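Oxidase/hydroxylase (PDB 4XCB) probably acts as a 2-oxoglutarate-dependent oxygenase of orthosomycin biosynthesis, holding a metal ion, 2-oxoglutarate and hygromycin B in one pocket. Local coordinates at residues T18-I23 with E205-G210; E38-D43 with G93-K98; R79-Q84 with P137-L142. All blocks are in the same frame, centred on the assembly; numbering follows the deposited sequence.

All three contacts reach the larger of the two antiparallel sheets of the double-stranded beta-helix. Contacts 1 and 3 are neighbours, their centres about 11 Å apart, and they meet through a probable hydrogen bond from E205 N to Y138 O (3.1 Å). Together they supply H209 to the nickel ion, E205 to its bound waters and K140 to the two organic ligands. Contact 2 lies further off, its centre about 23 Å from that of contact 1 and about 25 Å from that of contact 3, yet it reaches the pocket too, through L94 beside 2-oxoglutarate. Along the chain, contacts 2 and 3 are both nested inside the loop closed by contact 1.

Contact 1. Residues T18-I23 with E205-G210. With NI (nickel (II) ion), chain E.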
loop_
_atom_site.group_PDB
_atom_site.type_symbol
_atom_site.label_atom_id
_atom_site.label_comp_id
_atom_site.label_asym_id
_atom_site.label_seq_id
_atom_site.Cartn_x
_atom_site.Cartn_y
_atom_site.Cartn_z
ATOM N N THR A 18 -7.891 -14.103 4.846
ATOM C CA THR A 18 -8.256 -14.385 6.232
ATOM C C THR A 18 -7.083 -14.373 7.211
ATOM O O THR A 18 -7.276 -14.303 8.427
ATOM C CB THR A 18 -8.948 -15.760 6.348
ATOM O OG1 THR A 18 -7.976 -16.804 6.167
ATOM C CG2 THR A 18 -10.056 -15.896 5.311
ATOM N N GLY A 19 -5.865 -14.459 6.681
ATOM C CA GLY A 19 -4.677 -14.409 7.519
ATOM C C GLY A 19 -4.240 -15.765 8.033
ATOM O O GLY A 19 -3.292 -15.852 8.788
ATOM N N PHE A 20 -4.952 -16.816 7.654
ATOM C CA PHE A 20 -4.536 -18.147 8.059
ATOM C C PHE A 20 -5.084 -19.165 7.089
ATOM O O PHE A 20 -5.859 -18.833 6.193
ATOM C CB PHE A 20 -4.975 -18.460 9.496
ATOM C CG PHE A 20 -6.450 -18.648 9.663
ATOM C CD1 PHE A 20 -7.308 -17.559 9.696
ATOM C CD2 PHE A 20 -6.972 -19.913 9.823
ATOM C CE1 PHE A 20 -8.674 -17.742 9.876
ATOM C CE2 PHE A 20 -8.335 -20.099 9.998
ATOM C CZ PHE A 20 -9.182 -19.012 10.020
ATOM N N LEU A 21 -4.632 -20.399 7.237
ATOM C CA LEU A 21 -5.085 -21.476 6.384
ATOM C C LEU A 21 -5.005 -22.773 7.159
ATOM O O LEU A 21 -3.960 -23.116 7.723
ATOM C CB LEU A 21 -4.274 -21.546 5.092
ATOM C CG LEU A 21 -4.731 -22.689 4.195
ATOM C CD1 LEU A 21 -6.094 -22.349 3.537
ATOM C CD2 LEU A 21 -3.662 -23.027 3.163
ATOM N N VAL A 22 -6.129 -23.482 7.232
ATOM C CA VAL A 22 -6.140 -24.790 7.856
ATOM C C VAL A 22 -5.909 -25.828 6.777
ATOM O O VAL A 22 -6.664 -25.900 5.795
ATOM C CB VAL A 22 -7.453 -25.080 8.594
ATOM C CG1 VAL A 22 -7.540 -26.556 8.931
ATOM C CG2 VAL A 22 -7.550 -24.232 9.857
ATOM N N ILE A 23 -4.835 -26.597 6.942
ATOM C CA ILE A 23 -4.500 -27.647 5.997
ATOM C C ILE A 23 -4.789 -28.961 6.693
ATOM O O ILE A 23 -4.095 -29.331 7.635
ATOM C CB ILE A 23 -3.035 -27.568 5.536
ATOM C CG1 ILE A 23 -2.681 -26.139 5.114
ATOM C CG2 ILE A 23 -2.795 -28.534 4.389
ATOM C CD1 ILE A 23 -1.268 -25.994 4.556
ATOM N N GLU A 205 1.245 -13.937 11.450
ATOM C CA GLU A 205 1.248 -13.456 12.831
ATOM C C GLU A 205 0.692 -12.037 12.947
ATOM O O GLU A 205 0.478 -11.536 14.050
ATOM C CB GLU A 205 2.656 -13.553 13.428
ATOM C CG GLU A 205 2.975 -14.981 13.909
ATOM C CD GLU A 205 2.109 -15.405 15.087
ATOM O OE1 GLU A 205 2.097 -14.697 16.115
ATOM O OE2 GLU A 205 1.433 -16.449 14.985
ATOM N N ALA A 206 0.398 -11.417 11.814
ATOM C CA ALA A 206 -0.314 -10.136 11.828
ATOM C C ALA A 206 -1.766 -10.292 12.294
ATOM O O ALA A 206 -2.371 -9.319 12.757
ATOM C CB ALA A 206 -0.265 -9.496 10.450
ATOM N N LEU A 207 -2.314 -11.499 12.176
ATOM C CA LEU A 207 -3.707 -11.747 12.557
ATOM C C LEU A 207 -3.866 -11.619 14.063
ATOM O O LEU A 207 -3.043 -12.099 14.809
ATOM C CB LEU A 207 -4.135 -13.133 12.088
ATOM C CG LEU A 207 -5.608 -13.460 12.268
ATOM C CD1 LEU A 207 -6.428 -12.613 11.299
ATOM C CD2 LEU A 207 -5.795 -14.923 11.972
ATOM N N MET A 208 -4.933 -10.964 14.521
ATOM C CA MET A 208 -5.205 -10.910 15.943
ATOM C C MET A 208 -5.962 -12.158 16.317
ATOM O O MET A 208 -7.039 -12.395 15.782
ATOM C CB MET A 208 -6.028 -9.679 16.321
ATOM C CG MET A 208 -6.306 -9.618 17.817
ATOM S SD MET A 208 -7.272 -8.170 18.288
ATOM C CE MET A 208 -6.092 -6.872 17.931
ATOM N N HIS A 209 -5.378 -12.953 17.205
ATOM C CA HIS A 209 -5.883 -14.289 17.463
ATOM C C HIS A 209 -5.596 -14.730 18.894
ATOM O O HIS A 209 -4.843 -14.089 19.629
ATOM C CB HIS A 209 -5.251 -15.275 16.481
ATOM C CG HIS A 209 -3.780 -15.422 16.675
ATOM N ND1 HIS A 209 -2.871 -14.492 16.218
ATOM C CD2 HIS A 209 -3.068 -16.363 17.336
ATOM C CE1 HIS A 209 -1.651 -14.874 16.567
ATOM N NE2 HIS A 209 -1.748 -16.001 17.247
ATOM N N GLY A 210 -6.201 -15.842 19.284
ATOM C CA GLY A 210 -5.980 -16.407 20.602
ATOM C C GLY A 210 -6.773 -17.686 20.661
ATOM O O GLY A 210 -7.030 -18.301 19.632
HETATM NI NI NI E . -0.405 -16.727 18.681
HETATM O O HOH W 1 0.530 -18.028 17.048
HETATM O O HOH W 2 1.212 -15.608 18.248
#
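G19 packs against L207 where the backbone calls for glycine: phi is 89° as the chain leaves helix 9-18, a beta carbon would press on the carbonyl oxygen of T18, and it would lie only 3.1 Å from L207 CD1. The contact belongs to the double-stranded beta-helix fold. Segment 18-23 leads into strand 20-23, outermost in the larger sheet within this chain, whereas 205-210 crosses from strand 200-204 to strand 209-211 of the smaller one. L207 bridges the two segments with both its branches. CD1 reaches the carbonyl oxygen of T18 (3.4 Å from T18 O), and CD2 lies against F20 CD1 at 3.8 Å, meeting the ring obliquely. The leucine gets there by holding CG anti to the backbone N (chi1 -173°). Y158, from strand 156-159, touches both F20 and L207.

The backbone of L207 has a second task, since H209 ND1 donates to L207 O at 2.8 Å. The oxygen lies in the imidazole plane, although ND1 stands above the carbonyl plane, and the bond fixes the rotation of the ring. E205, seen bound to iron in another structure of this protein, does not bind nickel directly here. Two waters instead bridge its carboxylate to the ion, one of them 2.8 Å from E205 OE2. H105 also binds the metal, and H209 NE2 coordinates the nickel ion at 2.1 Å.

Contact 2. Residues E38-D43 with G93-K98; sequences ELERLD and GLRRTK
The C-terminal turn of helix 29-40 passes over strand 86-96 with L39 opposite G93, their CA atoms 8.1 Å apart, and no hydrogen bond joins the two segments. Side chains make the contact. R95 points from the strand toward the helix and brings its NH2 to L39 CB at 3.9 Å, so that the leucine methylene lies at the edge of the guanidinium, near its plane. The arginine leaves its backbone with CG opposite the N (chi1 -179°) and then bends at chi3 (-60°), which brings NH2 round to the L39 methylene. E40 adds only its CG, 4.3 Å from R95 NH2; its carboxylate stays farther away, with E40 OE2 5.4 Å from R95 NH2, too far for a salt bridge. The guanidinium is held by other partners, NH1 in a salt bridge with D219 and NE hydrogen-bonded to Y55.

In the double-stranded beta-helix, strand 86-96 runs between strands 52-55 and 220-229 of the larger sheet, and the helix covers its outer face. The L39 side chain also touches Y55 and L221 of those flanking strands, and F65 of helix 63-69. L39 CD2 lies over the backbone of G93, where a beta carbon would point toward the helix and sit about 3.6 Å from that methyl. L94 points the other way and touches the bound 2-oxoglutarate.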
loop_
_atom_site.group_PDB
_atom_site.type_symbol
_atom_site.label_atom_id
_atom_site.label_comp_id
_atom_site.label_asym_id
_atom_site.label_seq_id
_atom_site.Cartn_x
_atom_site.Cartn_y
_atom_site.Cartn_z
ATOM N N GLU A 38 6.923 -38.458 21.998
ATOM C CA GLU A 38 8.142 -37.695 22.216
ATOM C C GLU A 38 7.917 -36.573 23.239
ATOM O O GLU A 38 8.711 -36.411 24.161
ATOM C CB GLU A 38 8.665 -37.128 20.897
ATOM C CG GLU A 38 10.026 -36.444 21.019
ATOM C CD GLU A 38 11.209 -37.413 21.009
ATOM O OE1 GLU A 38 11.027 -38.612 21.289
ATOM O OE2 GLU A 38 12.334 -36.966 20.712
ATOM N N LEU A 39 6.820 -35.825 23.108
ATOM C CA LEU A 39 6.553 -34.746 24.057
ATOM C C LEU A 39 6.448 -35.266 25.485
ATOM O O LEU A 39 6.920 -34.629 26.423
ATOM C CB LEU A 39 5.279 -33.999 23.685
ATOM C CG LEU A 39 5.351 -33.106 22.448
ATOM C CD1 LEU A 39 3.954 -32.655 22.104
ATOM C CD2 LEU A 39 6.247 -31.897 22.670
ATOM N N GLU A 40 5.842 -36.436 25.649
ATOM C CA GLU A 40 5.709 -37.024 26.980
ATOM C C GLU A 40 7.065 -37.293 27.621
ATOM O O GLU A 40 7.183 -37.311 28.845
ATOM C CB GLU A 40 4.894 -38.314 26.911
ATOM C CG GLU A 40 3.463 -38.097 26.448
ATOM C CD GLU A 40 2.607 -39.345 26.566
ATOM O OE1 GLU A 40 3.034 -40.302 27.248
ATOM O OE2 GLU A 40 1.503 -39.369 25.975
ATOM N N ARG A 41 8.084 -37.493 26.788
ATOM C CA ARG A 41 9.441 -37.736 27.258
ATOM C C ARG A 41 10.304 -36.473 27.333
ATOM O O ARG A 41 11.520 -36.557 27.497
ATOM C CB ARG A 41 10.123 -38.766 26.353
ATOM C CG ARG A 41 9.686 -40.200 26.604
ATOM C CD ARG A 41 10.379 -41.172 25.656
ATOM N NE ARG A 41 9.696 -41.281 24.372
ATOM C CZ ARG A 41 10.132 -40.720 23.251
ATOM N NH1 ARG A 41 11.248 -40.006 23.255
ATOM N NH2 ARG A 41 9.453 -40.872 22.126
ATOM N N LEU A 42 9.686 -35.302 27.203
ATOM C CA LEU A 42 10.433 -34.051 27.281
ATOM C C LEU A 42 9.947 -33.201 28.442
ATOM O O LEU A 42 8.824 -33.364 28.912
ATOM C CB LEU A 42 10.312 -33.264 25.978
ATOM C CG LEU A 42 10.897 -33.904 24.719
ATOM C CD1 LEU A 42 10.433 -33.120 23.491
ATOM C CD2 LEU A 42 12.402 -33.956 24.786
ATOM N N ASP A 43 10.799 -32.289 28.893
ATOM C CA ASP A 43 10.476 -31.426 30.022
ATOM C C ASP A 43 9.745 -30.168 29.578
ATOM O O ASP A 43 9.974 -29.663 28.476
ATOM C CB ASP A 43 11.744 -31.030 30.775
ATOM C CG ASP A 43 12.413 -32.208 31.447
ATOM O OD1 ASP A 43 11.680 -33.111 31.911
ATOM O OD2 ASP A 43 13.663 -32.226 31.513
ATOM N N GLY A 93 6.198 -26.139 22.152
ATOM C CA GLY A 93 5.011 -26.943 22.343
ATOM C C GLY A 93 4.166 -26.360 23.450
ATOM O O GLY A 93 4.686 -25.695 24.331
ATOM N N LEU A 94 2.859 -26.586 23.382
ATOM C CA LEU A 94 1.934 -26.122 24.412
ATOM C C LEU A 94 0.992 -27.246 24.807
ATOM O O LEU A 94 0.291 -27.815 23.962
ATOM C CB LEU A 94 1.134 -24.914 23.932
ATOM C CG LEU A 94 1.907 -23.613 23.699
ATOM C CD1 LEU A 94 0.987 -22.606 23.018
ATOM C CD2 LEU A 94 2.448 -23.061 25.020
ATOM N N ARG A 95 0.983 -27.553 26.101
ATOM C CA ARG A 95 0.077 -28.542 26.656
ATOM C C ARG A 95 -0.858 -27.858 27.645
ATOM O O ARG A 95 -0.392 -27.255 28.602
ATOM C CB ARG A 95 0.848 -29.658 27.354
ATOM C CG ARG A 95 -0.049 -30.735 27.923
ATOM C CD ARG A 95 0.750 -31.793 28.653
ATOM N NE ARG A 95 1.697 -32.444 27.749
ATOM C CZ ARG A 95 1.374 -33.467 26.964
ATOM N NH1 ARG A 95 0.138 -33.951 26.987
ATOM N NH2 ARG A 95 2.274 -34.001 26.154
ATOM N N ARG A 96 -2.162 -27.953 27.414
ATOM C CA ARG A 96 -3.135 -27.259 28.258
ATOM C C ARG A 96 -4.192 -28.186 28.836
ATOM O O ARG A 96 -4.600 -29.156 28.201
ATOM C CB ARG A 96 -3.834 -26.152 27.468
ATOM C CG ARG A 96 -3.000 -24.901 27.302
ATOM C CD ARG A 96 -3.639 -23.966 26.305
ATOM N NE ARG A 96 -5.039 -23.711 26.617
ATOM C CZ ARG A 96 -5.873 -23.052 25.810
ATOM N NH1 ARG A 96 -5.438 -22.582 24.649
ATOM N NH2 ARG A 96 -7.140 -22.865 26.151
ATOM N N THR A 97 -4.650 -27.853 30.034
ATOM C CA THR A 97 -5.753 -28.573 30.656
ATOM C C THR A 97 -6.886 -27.593 30.934
ATOM O O THR A 97 -6.789 -26.415 30.581
ATOM C CB THR A 97 -5.308 -29.278 31.953
ATOM O OG1 THR A 97 -4.839 -28.306 32.892
ATOM C CG2 THR A 97 -4.178 -30.263 31.658
ATOM N N LYS A 98 -7.965 -28.075 31.545
ATOM C CA LYS A 98 -9.155 -27.254 31.746
ATOM C C LYS A 98 -8.863 -25.976 32.539
ATOM O O LYS A 98 -7.981 -25.954 33.394
ATOM C CB LYS A 98 -10.249 -28.066 32.447
ATOM C CG LYS A 98 -10.013 -28.265 33.932
ATOM C CD LYS A 98 -11.201 -28.940 34.597
ATOM C CE LYS A 98 -10.971 -30.433 34.722
ATOM N NZ LYS A 98 -12.101 -31.107 35.425
#

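Contact 3. Residues R79-Q84 with P137-L142; sequences RDVVNQ and PYVKAL. With AKG (2-oxoglutaric acid), chain F; HY0 (hygromycin b variant), chain G.
V139 meets V81 and V82 with both of its methyl groups, one turned chiefly to each neighbour. This is where the C-terminal end of helix 72-82 lies on the larger sheet of the double-stranded beta-helix, at the start of strand 139-144. V82 CG2 reaches V139 CG2 at 3.5 Å, tighter than usual for two carbons, whereas V81 CG2 comes to V139 CG1 at a more relaxed 3.9 Å. Each pair of side chains meets at a slant, and V139 (chi1 -58°) sets its CG1 beside the backbone N and its CG2 between N and the carbonyl carbon, which brings CG1 to V81 and CG2 to V82. With an alanine at V139 both gamma carbons would be lost, and a gap would probably open beneath the helix end, leaving the methyls of V81 and V82 without their partner. V78, one turn earlier, also touches V139.

Beyond V82 the chain leaves the helix at N83, which has positive phi, and Q84 hydrogen-bonds to R121 and L123 of the third subunit.

K140, which follows V139 in the strand, reaches the ligands: its extended chain enters the pocket, where NZ donates to O32 of the hygromycin variant at 2.9 Å and lies 3.1 Å from O1 of 2-oxoglutarate; Y92 OH is a further hydrogen-bonding partner. Farther along, L142 CD1 rests 3.9 Å from C4 of 2-oxoglutarate.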
loop_
_atom_site.group_PDB
_atom_site.type_symbol
_atom_site.label_atom_id
_atom_site.label_comp_id
_atom_site.label_asym_id
_atom_site.label_seq_id
_atom_site.Cartn_x
_atom_site.Cartn_y
_atom_site.Cartn_z
ATOM N N ARG A 79 6.956 -21.321 2.559
ATOM C CA ARG A 79 7.656 -20.627 1.485
ATOM C C ARG A 79 6.716 -19.818 0.596
ATOM O O ARG A 79 7.088 -18.745 0.095
ATOM C CB ARG A 79 8.435 -21.611 0.623
ATOM C CG ARG A 79 9.588 -22.243 1.318
ATOM C CD ARG A 79 10.410 -23.016 0.323
ATOM N NE ARG A 79 11.410 -23.799 1.028
ATOM C CZ ARG A 79 12.498 -23.286 1.587
ATOM N NH1 ARG A 79 12.739 -21.978 1.517
ATOM N NH2 ARG A 79 13.346 -24.091 2.217
ATOM N N ASP A 80 5.499 -20.328 0.410
ATOM C CA ASP A 80 4.519 -19.703 -0.480
ATOM C C ASP A 80 3.858 -18.492 0.161
ATOM O O ASP A 80 3.191 -17.737 -0.527
ATOM C CB ASP A 80 3.439 -20.712 -0.908
ATOM C CG ASP A 80 3.934 -21.691 -1.969
ATOM O OD1 ASP A 80 5.070 -21.531 -2.480
ATOM O OD2 ASP A 80 3.171 -22.619 -2.312
ATOM N N VAL A 81 4.043 -18.287 1.466
ATOM C CA VAL A 81 3.472 -17.094 2.091
ATOM C C VAL A 81 4.549 -16.128 2.598
ATOM O O VAL A 81 4.271 -14.960 2.837
ATOM C CB VAL A 81 2.495 -17.455 3.244
ATOM C CG1 VAL A 81 1.296 -18.245 2.694
ATOM C CG2 VAL A 81 3.196 -18.219 4.371
ATOM N N VAL A 82 5.773 -16.613 2.765
ATOM C CA VAL A 82 6.894 -15.724 3.124
ATOM C C VAL A 82 7.655 -15.228 1.894
ATOM O O VAL A 82 7.939 -14.036 1.764
ATOM C CB VAL A 82 7.876 -16.424 4.073
ATOM C CG1 VAL A 82 9.010 -15.487 4.472
ATOM C CG2 VAL A 82 7.155 -16.894 5.319
ATOM N N ASN A 83 7.980 -16.145 0.989
ATOM C CA ASN A 83 8.657 -15.821 -0.267
ATOM C C ASN A 83 9.946 -15.001 -0.067
ATOM O O ASN A 83 10.224 -14.025 -0.779
ATOM C CB ASN A 83 7.688 -15.108 -1.211
ATOM C CG ASN A 83 6.726 -16.075 -1.876
ATOM O OD1 ASN A 83 7.154 -16.975 -2.607
ATOM N ND2 ASN A 83 5.422 -15.906 -1.623
ATOM N N GLN A 84 10.714 -15.418 0.936
ATOM C CA GLN A 84 12.052 -14.886 1.228
ATOM C C GLN A 84 12.959 -16.062 1.556
ATOM O O GLN A 84 12.460 -17.122 1.946
ATOM C CB GLN A 84 12.033 -13.928 2.419
ATOM C CG GLN A 84 11.114 -12.752 2.263
ATOM C CD GLN A 84 11.737 -11.649 1.427
ATOM O OE1 GLN A 84 12.560 -10.883 1.900
ATOM N NE2 GLN A 84 11.310 -11.555 0.186
ATOM N N PRO A 137 6.368 -11.582 6.714
ATOM C CA PRO A 137 7.681 -11.846 7.312
ATOM C C PRO A 137 7.660 -12.773 8.536
ATOM O O PRO A 137 8.728 -13.271 8.893
ATOM C CB PRO A 137 8.168 -10.449 7.694
ATOM C CG PRO A 137 6.928 -9.689 7.954
ATOM C CD PRO A 137 5.896 -10.214 6.988
ATOM N N TYR A 138 6.520 -12.999 9.178
ATOM C CA TYR A 138 6.522 -13.856 10.352
ATOM C C TYR A 138 5.302 -14.736 10.278
ATOM O O TYR A 138 4.186 -14.245 10.430
ATOM C CB TYR A 138 6.517 -13.033 11.648
ATOM C CG TYR A 138 7.082 -13.751 12.854
ATOM C CD1 TYR A 138 8.132 -13.203 13.573
ATOM C CD2 TYR A 138 6.586 -14.977 13.257
ATOM C CE1 TYR A 138 8.664 -13.850 14.670
ATOM C CE2 TYR A 138 7.102 -15.632 14.358
ATOM C CZ TYR A 138 8.140 -15.067 15.061
ATOM O OH TYR A 138 8.683 -15.707 16.162
ATOM N N VAL A 139 5.510 -16.019 9.999
ATOM C CA VAL A 139 4.408 -16.968 9.952
ATOM C C VAL A 139 4.701 -18.172 10.845
ATOM O O VAL A 139 5.873 -18.511 11.136
ATOM C CB VAL A 139 4.115 -17.432 8.513
ATOM C CG1 VAL A 139 3.799 -16.215 7.612
ATOM C CG2 VAL A 139 5.281 -18.196 7.965
ATOM N N LYS A 140 3.630 -18.803 11.307
ATOM C CA LYS A 140 3.719 -19.980 12.137
ATOM C C LYS A 140 3.011 -21.141 11.501
ATOM O O LYS A 140 1.952 -20.977 10.894
ATOM C CB LYS A 140 3.118 -19.729 13.513
ATOM C CG LYS A 140 3.998 -18.982 14.449
ATOM C CD LYS A 140 3.407 -19.034 15.840
ATOM C CE LYS A 140 4.177 -18.130 16.768
ATOM N NZ LYS A 140 3.395 -17.868 18.016
ATOM N N ALA A 141 3.586 -22.322 11.659
ATOM C CA ALA A 141 2.862 -23.549 11.390
ATOM C C ALA A 141 2.502 -24.169 12.725
ATOM O O ALA A 141 3.374 -24.580 13.488
ATOM C CB ALA A 141 3.693 -24.509 10.548
ATOM N N LEU A 142 1.212 -24.208 13.020
ATOM C CA LEU A 142 0.720 -24.882 14.205
ATOM C C LEU A 142 0.313 -26.300 13.832
ATOM O O LEU A 142 -0.601 -26.505 13.032
ATOM C CB LEU A 142 -0.477 -24.138 14.813
ATOM C CG LEU A 142 -0.360 -22.639 15.077
ATOM C CD1 LEU A 142 -1.677 -22.087 15.570
ATOM C CD2 LEU A 142 0.690 -22.359 16.103
HETATM C C1 AKG F . 0.411 -18.977 20.024
HETATM O O1 AKG F . 0.866 -17.810 19.809
HETATM O O2 AKG F . 1.128 -19.856 20.592
HETATM C C2 AKG F . -0.989 -19.321 19.596
HETATM O O5 AKG F . -1.598 -18.487 18.951
HETATM C C3 AKG F . -1.606 -20.648 20.007
HETATM C C4 AKG F . -2.755 -21.081 19.127
HETATM C C5 AKG F . -3.483 -22.253 19.769
HETATM O O3 AKG F . -4.391 -22.855 19.131
HETATM O O4 AKG F . -3.169 -22.614 20.936
HETATM C C1 HY0 G . 3.996 -10.128 25.209
HETATM C C2 HY0 G . 3.864 -9.102 26.311
HETATM C C3 HY0 G . 4.656 -9.553 27.530
HETATM C C4 HY0 G . 4.150 -10.911 28.017
HETATM C C5 HY0 G . 4.163 -11.950 26.892
HETATM C C6 HY0 G . 3.466 -11.469 25.656
HETATM N N7 HY0 G . 4.376 -7.872 25.839
HETATM O O8 HY0 G . 3.221 -9.687 24.118
HETATM N N9 HY0 G . 4.989 -11.355 29.078
HETATM C C10 HY0 G . 4.581 -10.680 30.307
HETATM O O11 HY0 G . 3.491 -13.102 27.355
HETATM C C12 HY0 G . 2.888 -13.558 22.624
HETATM C C13 HY0 G . 2.548 -12.815 23.887
HETATM O O14 HY0 G . 1.721 -13.538 24.765
HETATM C C15 HY0 G . 0.510 -13.866 24.143
HETATM C C16 HY0 G . 0.804 -14.968 23.174
HETATM C C17 HY0 G . 1.798 -14.383 22.090
HETATM O O18 HY0 G . 3.722 -12.441 24.602
HETATM C C19 HY0 G . -0.478 -14.337 25.207
HETATM O O20 HY0 G . -0.873 -13.203 25.984
HETATM O O21 HY0 G . 1.390 -16.039 23.815
HETATM O O22 HY0 G . 2.343 -15.430 21.403
HETATM C C23 HY0 G . 3.772 -15.269 21.487
HETATM C C24 HY0 G . 4.411 -16.616 21.538
HETATM C C25 HY0 G . 5.907 -16.498 21.293
HETATM C C26 HY0 G . 6.195 -15.731 20.019
HETATM C C27 HY0 G . 5.549 -14.391 20.124
HETATM O O28 HY0 G . 4.167 -14.582 20.323
HETATM O O29 HY0 G . 4.063 -14.460 22.705
HETATM O O30 HY0 G . 4.245 -17.225 22.823
HETATM O O31 HY0 G . 6.460 -17.794 21.265
HETATM O O32 HY0 G . 5.705 -16.418 18.865
HETATM C C33 HY0 G . 5.745 -13.586 18.826
HETATM C C34 HY0 G . 5.565 -12.118 19.110
HETATM O O35 HY0 G . 6.681 -11.579 19.788
HETATM N N36 HY0 G . 4.745 -13.973 17.901
#